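Local coordinates for protein putative glycyl-glycine endopeptidase lytM (Ruminococcus gnavus, PDB 3NYY) that is a putative metalloendopeptidase of the M23 (LytM-like) family that may cleave glycyl-glycine bonds, at residues K92-P97 against I107-S112. Sequence-based numbering, arbitrary orientation. Where two conformers were deposited one is given.
Sequences KYFPIP and ISYVDS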
loop_
_atom_site.group_PDB
_atom_site.type_symbol
_atom_site.label_atom_id
_atom_site.label_comp_id
_atom_site.label_asym_id
_atom_site.label_seq_id
_atom_site.Cartn_x
_atom_site.Cartn_y
_atom_site.Cartn_z
ATOM N N LYS A 92 -15.614 -13.263 -9.063
ATOM C CA LYS A 92 -16.849 -12.510 -9.358
ATOM C C LYS A 92 -16.896 -11.167 -8.614
ATOM O O LYS A 92 -17.403 -10.195 -9.148
ATOM C CB LYS A 92 -18.069 -13.355 -8.909
ATOM C CG LYS A 92 -19.400 -12.707 -9.204
ATOM C CD LYS A 92 -20.599 -13.634 -9.023
ATOM C CE LYS A 92 -21.859 -12.864 -9.414
ATOM N NZ LYS A 92 -23.059 -13.641 -8.963
ATOM N N TYR A 93 -16.312 -11.109 -7.415
ATOM C CA TYR A 93 -16.357 -9.920 -6.575
ATOM C C TYR A 93 -15.010 -9.597 -5.910
ATOM O O TYR A 93 -14.208 -10.495 -5.614
ATOM C CB TYR A 93 -17.386 -10.114 -5.469
ATOM C CG TYR A 93 -18.815 -10.155 -5.874
ATOM C CD1 TYR A 93 -19.440 -9.024 -6.397
ATOM C CD2 TYR A 93 -19.586 -11.309 -5.676
ATOM C CE1 TYR A 93 -20.772 -9.045 -6.741
ATOM C CE2 TYR A 93 -20.918 -11.332 -5.993
ATOM C CZ TYR A 93 -21.514 -10.209 -6.536
ATOM O OH TYR A 93 -22.879 -10.191 -6.837
ATOM N N PHE A 94 -14.781 -8.298 -5.727
ATOM C CA PHE A 94 -13.761 -7.796 -4.813
ATOM C C PHE A 94 -14.149 -8.311 -3.400
ATOM O O PHE A 94 -15.326 -8.521 -3.117
ATOM C CB PHE A 94 -13.837 -6.270 -4.866
ATOM C CG PHE A 94 -12.654 -5.574 -4.239
ATOM C CD1 PHE A 94 -11.438 -5.519 -4.900
ATOM C CD2 PHE A 94 -12.786 -4.930 -3.016
ATOM C CE1 PHE A 94 -10.365 -4.901 -4.336
ATOM C CE2 PHE A 94 -11.696 -4.283 -2.421
ATOM C CZ PHE A 94 -10.489 -4.294 -3.070
ATOM N N PRO A 95 -13.175 -8.537 -2.494
ATOM C CA PRO A 95 -13.501 -9.122 -1.195
ATOM C C PRO A 95 -14.165 -8.196 -0.165
ATOM O O PRO A 95 -14.658 -8.689 0.849
ATOM C CB PRO A 95 -12.135 -9.580 -0.696
ATOM C CG PRO A 95 -11.181 -8.633 -1.336
ATOM C CD PRO A 95 -11.731 -8.474 -2.711
ATOM N N ILE A 96 -14.168 -6.893 -0.424
ATOM C CA ILE A 96 -14.768 -5.934 0.513
ATOM C C ILE A 96 -16.002 -5.317 -0.145
ATOM O O ILE A 96 -15.896 -4.727 -1.226
ATOM C CB ILE A 96 -13.833 -4.822 0.923
ATOM C CG1 ILE A 96 -12.462 -5.355 1.351
ATOM C CG2 ILE A 96 -14.471 -4.018 2.116
ATOM C CD1 ILE A 96 -12.471 -6.456 2.419
ATOM N N PRO A 97 -17.175 -5.469 0.491
ATOM C CA PRO A 97 -18.377 -4.868 -0.064
ATOM C C PRO A 97 -18.354 -3.364 -0.050
ATOM O O PRO A 97 -17.572 -2.757 0.710
ATOM C CB PRO A 97 -19.501 -5.372 0.871
ATOM C CG PRO A 97 -18.993 -6.556 1.516
ATOM C CD PRO A 97 -17.490 -6.303 1.665
ATOM N N ILE A 107 -11.156 1.616 1.338
ATOM C CA ILE A 107 -9.987 0.789 1.601
ATOM C C ILE A 107 -8.865 1.249 0.673
ATOM O O ILE A 107 -9.092 1.971 -0.308
ATOM C CB ILE A 107 -10.258 -0.738 1.422
ATOM C CG1 ILE A 107 -10.991 -1.067 0.111
ATOM C CG2 ILE A 107 -11.090 -1.283 2.605
ATOM C CD1 ILE A 107 -10.189 -0.875 -1.168
ATOM N N SER A 108 -7.656 0.819 0.977
ATOM C CA SER A 108 -6.474 1.187 0.195
ATOM C C SER A 108 -5.584 -0.027 0.126
ATOM O O SER A 108 -5.544 -0.802 1.081
ATOM C CB SER A 108 -5.690 2.306 0.881
ATOM O OG SER A 108 -6.446 3.486 1.012
ATOM N N TYR A 109 -4.898 -0.201 -1.008
ATOM C CA TYR A 109 -3.990 -1.318 -1.191
ATOM C C TYR A 109 -3.035 -1.027 -2.329
ATOM O O TYR A 109 -3.368 -0.272 -3.264
ATOM C CB TYR A 109 -4.738 -2.623 -1.432
ATOM C CG TYR A 109 -5.555 -2.700 -2.710
ATOM C CD1 TYR A 109 -6.800 -2.121 -2.790
ATOM C CD2 TYR A 109 -5.072 -3.403 -3.819
ATOM C CE1 TYR A 109 -7.569 -2.214 -3.979
ATOM C CE2 TYR A 109 -5.819 -3.486 -4.982
ATOM C CZ TYR A 109 -7.052 -2.920 -5.044
ATOM O OH TYR A 109 -7.750 -3.032 -6.237
ATOM N N VAL A 110 -1.858 -1.642 -2.239
ATOM C CA VAL A 110 -0.797 -1.498 -3.228
ATOM C C VAL A 110 -0.269 -2.872 -3.619
ATOM O O VAL A 110 -0.560 -3.881 -2.969
ATOM C CB VAL A 110 0.379 -0.630 -2.717
ATOM C CG1 VAL A 110 -0.051 0.814 -2.427
ATOM C CG2 VAL A 110 1.044 -1.263 -1.502
ATOM N N ASP A 111 0.446 -2.911 -4.721
ATOM C CA ASP A 111 1.174 -4.109 -5.166
ATOM C C ASP A 111 2.458 -4.208 -4.366
ATOM O O ASP A 111 3.450 -3.539 -4.671
ATOM C CB ASP A 111 1.492 -4.006 -6.649
ATOM C CG ASP A 111 1.965 -5.331 -7.256
ATOM O OD1 ASP A 111 2.326 -6.223 -6.481
ATOM O OD2 ASP A 111 1.949 -5.442 -8.511
ATOM N N SER A 112 2.460 -5.072 -3.371
ATOM C CA SER A 112 3.631 -5.227 -2.488
ATOM C C SER A 112 4.500 -6.423 -2.836
ATOM O O SER A 112 5.442 -6.741 -2.101
ATOM C CB SER A 112 3.139 -5.350 -1.046
ATOM O OG SER A 112 2.243 -6.446 -0.919
#
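Phe94 carries most of this apolar contact, resting the far end of its ring against the side chains of Ile107 and Tyr109, which sit next to each other on the opposing segment. A chi1 of -166°, with CG opposite the backbone N, directs the ring toward these two residues, while Pro95 CD still covers one of its faces near the rim. The two aromatic rings meet obliquely, their planes at 40° and centroids 5.7 Å apart; the closest carbons are Phe94 CZ and Tyr109 CE1 at 3.7 Å, while Tyr109 OH lies 3.7 Å from Phe94 CE1.

Isoleucine methyls supply the rest of the apolar contact. In the conformer described, Ile107 CD1 sits 3.9 Å from Phe94 CZ and equally close to CE2, and the other branch of the isoleucine faces Ile96, with the two CG2 methyls a looser 4.4 Å apart. Were Phe94 replaced by an alanine, Tyr109 and Ile107 would probably lose their shared apolar partner and a gap would open between the segments.

No hydrogen bond links 92-97 to 107-112. Leu238 of helix 235-240 also touches Phe94, and Ile130 of strand 128-132 packs on Ile107 and Tyr109. The contact thus joins the loop following helix 77-88 to segment 107-112, whose strand 107-108 pairs antiparallel with 128-132 in the large beta sheet of the M23 peptidase fold.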